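Local coordinates for uncharacterized protein (Legionella pneumophila subsp. pneumophila str. Philadelphia 1, PDB 4RXV) that is of unknown function but carries a peptidase-like domain related to the papain-type cysteine peptidases, consistent with a protease-like role during intracellular infection, at residues Glu16-Phe21 and Ser103-His108; Phe80-Asn85 and Gly219-Tyr224; Tyr137-Thr142 and Ile169-Ala174; Glu11-Glu16 and Gly111-Asp116. All blocks are in the same frame, centred on the assembly; numbering follows the deposited sequence.

Overall arrangement
Interactions 1 and 3 lie in the core, their centres 5 and 6 Å from the centre of the chain. Interaction 4 is also buried but further out, and interaction 2 is at the surface. Helix 105-114 serves both interaction 1, through an aromatic cluster, and interaction 4, where aliphatic side chains and an arginine face pack against it. Interaction 3 instead combines strand pairing with a histidine-carboxylate bond. Water bridges appear in interactions 2 and 4. Asn85 of interaction 2 reaches Glu16 and His108 of interaction 1, and Glu16 belongs to interaction 4 as well. Val170 of interaction 3 packs on Leu13 and Leu113 of interaction 4.

Interaction 1 of 4, residues Glu16-Phe21 and Ser103-His108; sequences EQYQKF and SNFAYH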
# COMPACT_ATOMS: atom_id res chain seq x y z
N GLU A 16 7.94 -4.73 6.09
CA GLU A 16 7.43 -5.44 4.94
C GLU A 16 8.38 -5.43 3.75
O GLU A 16 8.16 -6.16 2.80
CB GLU A 16 6.05 -4.88 4.53
CG GLU A 16 5.02 -5.11 5.61
CD GLU A 16 4.91 -6.57 5.97
OE1 GLU A 16 4.48 -7.37 5.11
OE2 GLU A 16 5.26 -6.95 7.10
N GLN A 17 9.41 -4.61 3.82
CA GLN A 17 10.43 -4.54 2.75
C GLN A 17 9.77 -4.34 1.38
O GLN A 17 10.06 -5.05 0.41
CB GLN A 17 11.34 -5.76 2.78
CG GLN A 17 12.13 -5.86 4.08
CD GLN A 17 13.10 -4.69 4.27
OE1 GLN A 17 13.99 -4.50 3.44
NE2 GLN A 17 12.99 -3.96 5.38
N TYR A 18 8.93 -3.32 1.28
CA TYR A 18 8.18 -3.06 0.05
C TYR A 18 9.10 -2.76 -1.14
O TYR A 18 8.73 -3.01 -2.28
CB TYR A 18 7.22 -1.92 0.28
CG TYR A 18 6.02 -2.28 1.15
CD1 TYR A 18 5.22 -3.35 0.85
CD2 TYR A 18 5.66 -1.50 2.25
CE1 TYR A 18 4.09 -3.66 1.59
CE2 TYR A 18 4.55 -1.80 3.01
CZ TYR A 18 3.75 -2.88 2.68
OH TYR A 18 2.62 -3.11 3.43
N GLN A 19 10.29 -2.23 -0.86
CA GLN A 19 11.24 -1.95 -1.92
C GLN A 19 11.73 -3.19 -2.65
O GLN A 19 12.30 -3.09 -3.74
CB GLN A 19 12.42 -1.13 -1.41
CG GLN A 19 13.49 -1.86 -0.62
CD GLN A 19 13.13 -2.19 0.80
OE1 GLN A 19 12.01 -2.00 1.27
NE2 GLN A 19 14.12 -2.72 1.50
N LYS A 20 11.52 -4.35 -2.07
CA LYS A 20 11.97 -5.61 -2.65
C LYS A 20 10.93 -6.28 -3.53
O LYS A 20 11.24 -7.26 -4.20
CB LYS A 20 12.45 -6.58 -1.54
CG LYS A 20 13.50 -6.01 -0.62
CD LYS A 20 14.78 -5.63 -1.27
CE LYS A 20 15.74 -5.06 -0.23
NZ LYS A 20 17.03 -4.55 -0.63
N PHE A 21 9.71 -5.76 -3.56
CA PHE A 21 8.70 -6.35 -4.42
C PHE A 21 9.09 -6.24 -5.89
O PHE A 21 9.78 -5.29 -6.30
CB PHE A 21 7.37 -5.59 -4.29
CG PHE A 21 6.40 -6.18 -3.31
CD1 PHE A 21 6.64 -6.17 -1.95
CD2 PHE A 21 5.20 -6.75 -3.77
CE1 PHE A 21 5.70 -6.67 -1.09
CE2 PHE A 21 4.28 -7.25 -2.89
CZ PHE A 21 4.52 -7.21 -1.57
N SER A 103 -2.20 -0.08 -8.84
CA SER A 103 -3.56 -0.14 -8.33
C SER A 103 -3.67 -0.83 -6.98
O SER A 103 -4.14 -0.22 -6.03
CB SER A 103 -4.47 -0.82 -9.36
OG SER A 103 -4.65 0.04 -10.46
N ASN A 104 -3.24 -2.08 -6.87
CA ASN A 104 -3.60 -2.90 -5.71
C ASN A 104 -2.58 -2.89 -4.61
O ASN A 104 -2.89 -3.38 -3.53
CB ASN A 104 -3.88 -4.36 -6.11
CG ASN A 104 -5.11 -4.53 -6.98
OD1 ASN A 104 -5.85 -3.56 -7.23
ND2 ASN A 104 -5.37 -5.76 -7.40
N PHE A 105 -1.37 -2.37 -4.82
CA PHE A 105 -0.34 -2.52 -3.80
C PHE A 105 -0.79 -1.95 -2.44
O PHE A 105 -0.51 -2.53 -1.39
CB PHE A 105 0.93 -1.84 -4.29
CG PHE A 105 2.26 -2.41 -3.76
CD1 PHE A 105 2.34 -3.21 -2.64
CD2 PHE A 105 3.42 -2.10 -4.43
CE1 PHE A 105 3.58 -3.69 -2.21
CE2 PHE A 105 4.65 -2.54 -3.99
CZ PHE A 105 4.73 -3.33 -2.88
N ALA A 106 -1.48 -0.81 -2.46
CA ALA A 106 -1.93 -0.16 -1.24
C ALA A 106 -2.75 -1.09 -0.35
O ALA A 106 -2.79 -0.89 0.86
CB ALA A 106 -2.70 1.09 -1.56
N TYR A 107 -3.42 -2.08 -0.93
CA TYR A 107 -4.25 -2.99 -0.18
C TYR A 107 -3.40 -3.78 0.83
O TYR A 107 -3.90 -4.13 1.89
CB TYR A 107 -4.97 -3.95 -1.11
CG TYR A 107 -5.88 -3.33 -2.16
CD1 TYR A 107 -6.23 -1.99 -2.17
CD2 TYR A 107 -6.37 -4.12 -3.18
CE1 TYR A 107 -7.05 -1.46 -3.15
CE2 TYR A 107 -7.18 -3.60 -4.16
CZ TYR A 107 -7.50 -2.27 -4.14
OH TYR A 107 -8.32 -1.73 -5.11
N HIS A 108 -2.15 -4.06 0.47
CA HIS A 108 -1.25 -4.78 1.37
C HIS A 108 -1.09 -3.99 2.66
O HIS A 108 -1.24 -4.51 3.76
CB HIS A 108 0.08 -4.98 0.68
CG HIS A 108 1.04 -5.86 1.39
ND1 HIS A 108 1.61 -5.54 2.60
CD2 HIS A 108 1.54 -7.07 1.03
CE1 HIS A 108 2.41 -6.52 2.95
NE2 HIS A 108 2.39 -7.46 2.02
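Tyr18, Phe21, Phe105 and His108 form a buried aromatic cluster that ties the loop after helix 6-14 to the N-terminal part of helix 105-114, within the peptidase-like domain. The apolar half centres on Phe105. Its CZ stands over one face of the Phe21 ring, offset toward the rim and 3.3 Å from Phe21 CG, with the two ring planes 44° apart. Phe105 CE1 also reaches Tyr18 CD1 at 3.5 Å, so one phenyl tip serves both loop rings. Pro172 and Trp173 of helix 172-176 touch Phe105 as well.

The ring of His108 receives two offset edge-to-face contacts on the same face: Tyr18 turns an edge to it with centroids 5.0 Å apart, and Phe21 does likewise at 5.8 Å. Helix 74-84 adds Phe80, Ala81 and Arg84 around the imidazole.

Polar contacts fix its rotation. His108 CG is anti to the backbone N (chi1 -172°), which swings the ring toward the loop, where ND1 lies 2.8 Å from Tyr18 OH in a hydrogen bond; that hydroxyl is shared with Ser109 OG. His108 NE2 is held by Asn85 OD1, so both ring nitrogens are engaged. Glu16, whose carboxylate is salt-bridged to Arg12 and bonded to Asn85, comes up at the imidazole edge, its OE1 near the ring plane and 3.1 Å from His108 CE1.

Interaction 2 of 4, residues Phe80-Asn85 and Gly219-Tyr224; sequences FAQQRN and GQLTPY
Leu221 lays its two methyl groups against the end of helix 74-84: CD1 is 4.0 Å from Ala81 CB, and CD2 is 3.9 Å from Gln82 CB. Two water bridges and an asparagine-tyrosine contact complete this surface join between the helix and the irregular chain after strand 202-206.

Asn85 carries most of the polar traffic. Its CB lies beside the rim of Tyr224, nearest to CD1. Next along the chain, Asn85 CG comes to 3.7 Å from the same Tyr224 CD1, the amide plane turned 43° from the ring. With CG anti to the carbonyl carbon (chi1 -80°), the amide lies along this ring atom. Independently, the backbone Asn85 O lies in the ring plane, 3.5 Å from the edge atom Tyr224 CE1. At the tip the two ends of the amide diverge. OD1 bonds to His108 NE2 and Arg98 NH1, while ND2 bonds to Glu16 OE1 and also gives a hydrogen bond to a water that in turn donates to Thr222 O at 2.6 Å. These partners pin the amide rotation.

A second water donates both to Gln82 OE1 and, at 2.7 Å, to Gln220 O, bridging two acceptors.

Leu221 also touches Ile78 one turn earlier on helix 74-84, and Asp115, just after helix 105-114, accepts from the backbone N atoms of Gln220 and Leu221. The 219-224 chain is thus tied to helix 74-84 and to the residue that follows helix 105-114, while Tyr224 makes a cation-pi contact with Arg98 of strand 95-100.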
# COMPACT_ATOMS: atom_id res chain seq x y z
N PHE A 80 -5.16 -10.07 1.82
CA PHE A 80 -4.36 -9.60 0.69
C PHE A 80 -2.87 -9.57 1.10
O PHE A 80 -2.01 -10.10 0.39
CB PHE A 80 -4.85 -8.23 0.22
CG PHE A 80 -4.17 -7.71 -1.02
CD1 PHE A 80 -2.93 -7.12 -0.96
CD2 PHE A 80 -4.81 -7.78 -2.25
CE1 PHE A 80 -2.32 -6.63 -2.10
CE2 PHE A 80 -4.21 -7.29 -3.40
CZ PHE A 80 -2.96 -6.71 -3.32
N ALA A 81 -2.58 -8.97 2.25
CA ALA A 81 -1.21 -8.91 2.74
C ALA A 81 -0.66 -10.31 3.00
O ALA A 81 0.49 -10.62 2.65
CB ALA A 81 -1.15 -8.09 3.99
N GLN A 82 -1.46 -11.17 3.62
CA GLN A 82 -1.02 -12.51 3.91
C GLN A 82 -0.66 -13.28 2.64
O GLN A 82 0.38 -13.95 2.57
CB GLN A 82 -2.13 -13.24 4.66
CG GLN A 82 -1.72 -14.52 5.30
CD GLN A 82 -2.66 -14.84 6.42
OE1 GLN A 82 -2.26 -14.91 7.59
NE2 GLN A 82 -3.93 -14.99 6.08
N GLN A 83 -1.52 -13.20 1.64
CA GLN A 83 -1.32 -13.95 0.41
C GLN A 83 -0.11 -13.45 -0.37
O GLN A 83 0.64 -14.25 -0.92
CB GLN A 83 -2.55 -13.83 -0.46
CG GLN A 83 -3.73 -14.61 0.06
CD GLN A 83 -3.40 -16.08 0.28
OE1 GLN A 83 -3.57 -16.62 1.38
NE2 GLN A 83 -2.91 -16.74 -0.77
N ARG A 84 0.10 -12.14 -0.39
CA ARG A 84 1.23 -11.61 -1.13
C ARG A 84 2.55 -11.87 -0.44
O ARG A 84 3.58 -11.79 -1.09
CB ARG A 84 1.09 -10.09 -1.32
CG ARG A 84 -0.13 -9.58 -2.05
CD ARG A 84 -0.21 -10.11 -3.42
NE ARG A 84 -1.44 -9.78 -4.16
CZ ARG A 84 -2.66 -10.26 -3.89
NH1 ARG A 84 -2.88 -10.98 -2.79
NH2 ARG A 84 -3.67 -9.98 -4.70
N ASN A 85 2.54 -12.19 0.85
CA ASN A 85 3.76 -12.48 1.61
C ASN A 85 4.13 -13.96 1.64
O ASN A 85 5.13 -14.34 2.24
CB ASN A 85 3.65 -11.97 3.04
CG ASN A 85 3.91 -10.48 3.15
OD1 ASN A 85 4.13 -9.77 2.16
ND2 ASN A 85 3.91 -9.99 4.37
N GLY A 219 -3.48 -9.07 14.89
CA GLY A 219 -2.36 -9.99 15.10
C GLY A 219 -2.40 -11.23 14.21
O GLY A 219 -1.76 -12.23 14.51
N GLN A 220 -3.17 -11.17 13.13
CA GLN A 220 -3.22 -12.26 12.17
C GLN A 220 -1.95 -12.37 11.34
O GLN A 220 -1.63 -13.46 10.85
CB GLN A 220 -4.40 -12.12 11.24
CG GLN A 220 -5.70 -12.10 11.94
CD GLN A 220 -6.85 -12.10 10.97
OE1 GLN A 220 -6.96 -12.98 10.12
NE2 GLN A 220 -7.68 -11.09 11.06
N LEU A 221 -1.25 -11.26 11.14
CA LEU A 221 -0.12 -11.24 10.22
C LEU A 221 1.21 -11.39 10.95
O LEU A 221 1.41 -10.90 12.06
CB LEU A 221 -0.08 -9.93 9.43
CG LEU A 221 -1.31 -9.59 8.61
CD1 LEU A 221 -1.21 -8.23 7.99
CD2 LEU A 221 -1.58 -10.65 7.54
N THR A 222 2.15 -12.06 10.30
CA THR A 222 3.52 -12.05 10.74
C THR A 222 4.26 -10.99 9.92
O THR A 222 4.24 -11.03 8.70
CB THR A 222 4.14 -13.42 10.52
OG1 THR A 222 3.37 -14.40 11.26
CG2 THR A 222 5.56 -13.43 10.98
N PRO A 223 4.90 -10.01 10.58
CA PRO A 223 5.72 -9.07 9.81
C PRO A 223 6.70 -9.81 8.91
O PRO A 223 7.24 -10.83 9.30
CB PRO A 223 6.44 -8.26 10.88
CG PRO A 223 5.51 -8.32 12.07
CD PRO A 223 4.98 -9.73 12.03
N TYR A 224 6.92 -9.30 7.70
CA TYR A 224 7.71 -10.04 6.74
C TYR A 224 9.15 -10.25 7.21
O TYR A 224 9.77 -11.27 6.92
CB TYR A 224 7.72 -9.33 5.40
CG TYR A 224 8.16 -10.19 4.23
CD1 TYR A 224 7.43 -11.31 3.88
CD2 TYR A 224 9.24 -9.83 3.42
CE1 TYR A 224 7.77 -12.09 2.81
CE2 TYR A 224 9.60 -10.61 2.31
CZ TYR A 224 8.85 -11.73 2.01
OH TYR A 224 9.15 -12.50 0.92
O HOH W 1 -3.19 -15.61 10.56
O HOH W 2 4.68 -12.18 6.36

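Interaction 3 of 4, residues Tyr137-Thr142 and Ile169-Ala174; sequences YLHNIT and IVDPWA
His139 and Asp171 meet head-on through a short hydrogen bond from His139 NE2 to Asp171 OD2, 2.6 Å long and nearly straight at 167°. The carboxylate oxygen lies in the imidazole plane; seen from Asp171, the donor arrives on the syn side, 32° out of the carboxylate plane. The other oxygen of Asp171, OD1, caps helix 172-176 by accepting from Ala174 N. His139 ND1 bonds to Cys102 O, so the ring is gripped at both nitrogens.

This histidine-carboxylate pair, with Cys102 nearby, is consistent with the Cys-His-Asn/Asp site of papain-like peptidases, in which the histidine sits on a strand of the sheet.

Backbone bonds join the strands. Thr142 and Val170 form an antiparallel hydrogen-bonded pair, with Thr142 N to Val170 O at 3.0 Å and Val170 N to Thr142 O at 2.8 Å, placing strand 168-170 at one edge of the sheet.

Apolar and aromatic contacts pack around them. Ile141 CG2 touches Ile169 CG2 at 3.8 Å. His139 CE1 lies 3.6 Å from Trp173 CE3, the imidazole and the six-membered ring of Trp173 set obliquely with planes 51° apart; Trp173 NE1 is held by Asp25.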
# COMPACT_ATOMS: atom_id res chain seq x y z
N TYR A 137 -8.77 6.63 -11.98
CA TYR A 137 -7.84 6.85 -10.87
C TYR A 137 -6.79 5.75 -10.95
O TYR A 137 -7.06 4.58 -10.68
CB TYR A 137 -8.60 6.82 -9.55
CG TYR A 137 -9.59 7.93 -9.37
CD1 TYR A 137 -9.23 9.16 -8.83
CD2 TYR A 137 -10.91 7.74 -9.72
CE1 TYR A 137 -10.17 10.18 -8.65
CE2 TYR A 137 -11.86 8.74 -9.55
CZ TYR A 137 -11.48 9.95 -9.01
OH TYR A 137 -12.42 10.96 -8.83
N LEU A 138 -5.59 6.10 -11.38
CA LEU A 138 -4.58 5.10 -11.71
C LEU A 138 -3.95 4.41 -10.50
O LEU A 138 -3.37 3.34 -10.64
CB LEU A 138 -3.43 5.72 -12.51
CG LEU A 138 -3.81 6.38 -13.82
CD1 LEU A 138 -2.57 6.91 -14.51
CD2 LEU A 138 -4.53 5.40 -14.72
N HIS A 139 -4.02 5.03 -9.33
CA HIS A 139 -3.17 4.64 -8.21
C HIS A 139 -3.94 4.66 -6.90
O HIS A 139 -4.40 5.71 -6.47
CB HIS A 139 -2.05 5.66 -8.13
CG HIS A 139 -1.07 5.43 -7.03
ND1 HIS A 139 -0.63 4.17 -6.67
CD2 HIS A 139 -0.41 6.30 -6.24
CE1 HIS A 139 0.24 4.28 -5.68
NE2 HIS A 139 0.40 5.56 -5.42
N ASN A 140 -4.06 3.52 -6.25
CA ASN A 140 -4.71 3.49 -4.95
C ASN A 140 -3.70 3.77 -3.85
O ASN A 140 -2.51 3.42 -3.97
CB ASN A 140 -5.47 2.20 -4.73
CG ASN A 140 -6.58 2.03 -5.76
OD1 ASN A 140 -7.25 2.99 -6.12
ND2 ASN A 140 -6.76 0.83 -6.24
N ILE A 141 -4.17 4.43 -2.81
CA ILE A 141 -3.36 4.84 -1.67
C ILE A 141 -4.12 4.53 -0.40
O ILE A 141 -5.34 4.65 -0.36
CB ILE A 141 -3.07 6.39 -1.74
CG1 ILE A 141 -2.23 6.69 -2.99
CG2 ILE A 141 -2.41 6.88 -0.49
CD1 ILE A 141 -2.06 8.19 -3.25
N THR A 142 -3.41 4.15 0.65
CA THR A 142 -4.00 3.91 1.97
C THR A 142 -3.81 5.12 2.83
O THR A 142 -2.75 5.76 2.81
CB THR A 142 -3.45 2.61 2.54
OG1 THR A 142 -3.98 1.56 1.73
CG2 THR A 142 -3.84 2.37 3.99
N ILE A 169 -0.41 9.29 4.96
CA ILE A 169 -0.46 8.59 3.69
C ILE A 169 0.43 7.34 3.77
O ILE A 169 1.54 7.40 4.33
CB ILE A 169 0.00 9.54 2.57
CG1 ILE A 169 -1.07 10.62 2.36
CG2 ILE A 169 0.31 8.83 1.26
CD1 ILE A 169 -0.51 11.91 1.82
N VAL A 170 -0.01 6.26 3.14
CA VAL A 170 0.71 5.00 3.10
C VAL A 170 0.65 4.48 1.65
O VAL A 170 -0.41 4.09 1.16
CB VAL A 170 0.15 3.99 4.11
CG1 VAL A 170 1.00 2.73 4.08
CG2 VAL A 170 0.10 4.60 5.52
N ASP A 171 1.81 4.44 1.01
CA ASP A 171 1.91 4.14 -0.40
C ASP A 171 3.07 3.17 -0.64
O ASP A 171 4.19 3.58 -0.98
CB ASP A 171 2.10 5.44 -1.18
CG ASP A 171 2.00 5.25 -2.69
OD1 ASP A 171 2.03 4.09 -3.19
OD2 ASP A 171 1.90 6.28 -3.39
N PRO A 172 2.83 1.86 -0.47
CA PRO A 172 3.91 0.90 -0.69
C PRO A 172 4.44 0.87 -2.13
O PRO A 172 5.62 0.62 -2.34
CB PRO A 172 3.27 -0.44 -0.31
CG PRO A 172 1.79 -0.21 -0.44
CD PRO A 172 1.59 1.21 0.00
N TRP A 173 3.58 1.15 -3.11
CA TRP A 173 4.05 1.23 -4.49
C TRP A 173 5.13 2.28 -4.66
O TRP A 173 6.11 2.04 -5.37
CB TRP A 173 2.88 1.46 -5.44
CG TRP A 173 3.20 1.43 -6.90
CD1 TRP A 173 3.31 0.33 -7.71
CD2 TRP A 173 3.35 2.56 -7.75
NE1 TRP A 173 3.52 0.72 -9.01
CE2 TRP A 173 3.55 2.09 -9.06
CE3 TRP A 173 3.32 3.93 -7.54
CZ2 TRP A 173 3.72 2.95 -10.17
CZ3 TRP A 173 3.50 4.80 -8.63
CH2 TRP A 173 3.69 4.29 -9.93
N ALA A 174 5.00 3.43 -3.99
CA ALA A 174 6.04 4.45 -4.07
C ALA A 174 7.38 3.87 -3.60
O ALA A 174 8.43 4.24 -4.12
CB ALA A 174 5.68 5.66 -3.24

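Interaction 4 of 4, residues Glu11-Glu16 and Gly111-Asp116; sequences ERLKQE and GVLLDD
Arg12 and Val112 make the tight part of this helix-against-helix contact, in which the end of helix 6-14 packs on the end of helix 105-114. Val112 CG1 stands over the centre of one face of the Arg12 guanidinium, 3.6 Å from CZ, and is also 3.8 Å from Arg12 CG. The arginine reaches this position by bending at its second torsion (chi2 64°), which folds the flat group back over the methyl. One edge of the guanidinium is clamped from within its own segment by Glu16, just past the helix: Arg12 NH1 gives Glu16 OE2 a straight salt-bridged hydrogen bond at 2.8 Å, with the oxygen in the guanidinium plane. The other methyl of the valine, CG2, leans on the aliphatic Glu16 CG at 4.0 Å, so the two branches of Val112 divide the work.

Packing is slacker toward the leucines, although both are buried. Leu13 CD2 touches Val112 CG1 at 4.1 Å and Leu113 CD2 at 4.2 Å; Val170 of strand 168-170 backs both leucines.

On the more open side, around the partly exposed Arg12 and Asp116, direct contacts give way to solvent. Asp116 OD1 caps the following helix, while the buried Asp115 is taken up by the backbone N atoms of Gln220 and Leu221. A single water spans the helices there, accepting from Arg12 NE at 2.9 Å and donating to Val112 O at 2.8 Å.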
# COMPACT_ATOMS: atom_id res chain seq x y z
N GLU A 11 7.82 2.15 11.12
CA GLU A 11 8.70 1.02 11.36
C GLU A 11 8.01 -0.30 11.02
O GLU A 11 8.60 -1.17 10.40
CB GLU A 11 9.22 1.02 12.79
CG GLU A 11 10.29 2.07 13.03
CD GLU A 11 11.50 1.93 12.09
OE1 GLU A 11 11.92 0.77 11.82
OE2 GLU A 11 12.03 2.98 11.60
N ARG A 12 6.74 -0.45 11.42
CA ARG A 12 5.98 -1.65 11.11
C ARG A 12 5.89 -1.84 9.58
O ARG A 12 6.00 -2.96 9.08
CB ARG A 12 4.59 -1.59 11.71
CG ARG A 12 3.66 -2.72 11.27
CD ARG A 12 4.14 -4.09 11.74
NE ARG A 12 3.31 -5.17 11.27
CZ ARG A 12 3.51 -5.84 10.15
NH1 ARG A 12 4.51 -5.52 9.34
NH2 ARG A 12 2.71 -6.83 9.84
N LEU A 13 5.66 -0.76 8.84
CA LEU A 13 5.56 -0.85 7.39
C LEU A 13 6.93 -1.13 6.76
O LEU A 13 7.01 -1.85 5.76
CB LEU A 13 4.96 0.46 6.86
CG LEU A 13 3.50 0.68 7.24
CD1 LEU A 13 3.11 2.14 7.10
CD2 LEU A 13 2.56 -0.20 6.40
N LYS A 14 8.00 -0.58 7.33
CA LYS A 14 9.35 -0.88 6.85
C LYS A 14 9.66 -2.38 6.94
O LYS A 14 10.39 -2.92 6.12
CB LYS A 14 10.39 -0.03 7.59
CG LYS A 14 10.41 1.40 7.14
CD LYS A 14 11.22 2.31 8.02
CE LYS A 14 12.65 1.90 8.13
NZ LYS A 14 13.42 2.91 8.90
N GLN A 15 9.10 -3.07 7.94
CA GLN A 15 9.33 -4.49 8.10
C GLN A 15 8.86 -5.28 6.89
O GLN A 15 9.31 -6.40 6.69
CB GLN A 15 8.66 -5.02 9.36
CG GLN A 15 9.30 -4.52 10.63
CD GLN A 15 8.56 -4.95 11.86
OE1 GLN A 15 7.81 -4.19 12.45
NE2 GLN A 15 8.77 -6.19 12.26
N GLU A 16 7.94 -4.73 6.09
CA GLU A 16 7.43 -5.44 4.94
C GLU A 16 8.38 -5.43 3.75
O GLU A 16 8.16 -6.16 2.80
CB GLU A 16 6.05 -4.88 4.53
CG GLU A 16 5.02 -5.11 5.61
CD GLU A 16 4.91 -6.57 5.97
OE1 GLU A 16 4.48 -7.37 5.11
OE2 GLU A 16 5.26 -6.95 7.10
N GLY A 111 -4.05 -3.89 4.95
CA GLY A 111 -4.10 -5.08 5.78
C GLY A 111 -3.16 -5.03 6.96
O GLY A 111 -3.56 -5.35 8.08
N VAL A 112 -1.92 -4.62 6.72
CA VAL A 112 -0.94 -4.49 7.80
C VAL A 112 -1.47 -3.58 8.91
O VAL A 112 -1.34 -3.88 10.09
CB VAL A 112 0.40 -3.98 7.25
CG1 VAL A 112 1.34 -3.57 8.35
CG2 VAL A 112 1.05 -5.04 6.33
N LEU A 113 -2.04 -2.45 8.51
CA LEU A 113 -2.51 -1.46 9.46
C LEU A 113 -3.78 -1.90 10.18
O LEU A 113 -3.91 -1.70 11.38
CB LEU A 113 -2.73 -0.14 8.74
CG LEU A 113 -1.46 0.42 8.14
CD1 LEU A 113 -1.79 1.53 7.14
CD2 LEU A 113 -0.45 0.84 9.16
N LEU A 114 -4.71 -2.53 9.47
CA LEU A 114 -5.94 -3.03 10.05
C LEU A 114 -5.67 -4.16 11.03
O LEU A 114 -6.49 -4.44 11.89
CB LEU A 114 -6.93 -3.46 8.94
CG LEU A 114 -7.60 -2.28 8.23
CD1 LEU A 114 -8.17 -2.68 6.89
CD2 LEU A 114 -8.68 -1.66 9.09
N ASP A 115 -4.55 -4.85 10.87
CA ASP A 115 -4.20 -5.98 11.71
C ASP A 115 -3.56 -5.55 13.02
O ASP A 115 -3.30 -6.39 13.85
CB ASP A 115 -3.23 -6.90 10.96
CG ASP A 115 -3.05 -8.22 11.65
OD1 ASP A 115 -4.07 -8.91 11.87
OD2 ASP A 115 -1.90 -8.57 11.96
N ASP A 116 -3.29 -4.26 13.19
CA ASP A 116 -2.58 -3.75 14.36
C ASP A 116 -3.56 -3.19 15.40
O ASP A 116 -4.30 -2.26 15.14
CB ASP A 116 -1.61 -2.65 13.93
CG ASP A 116 -0.71 -2.19 15.04
OD1 ASP A 116 -1.22 -1.64 16.04
OD2 ASP A 116 0.53 -2.35 14.92
O HOH W 3 0.51 -4.84 12.01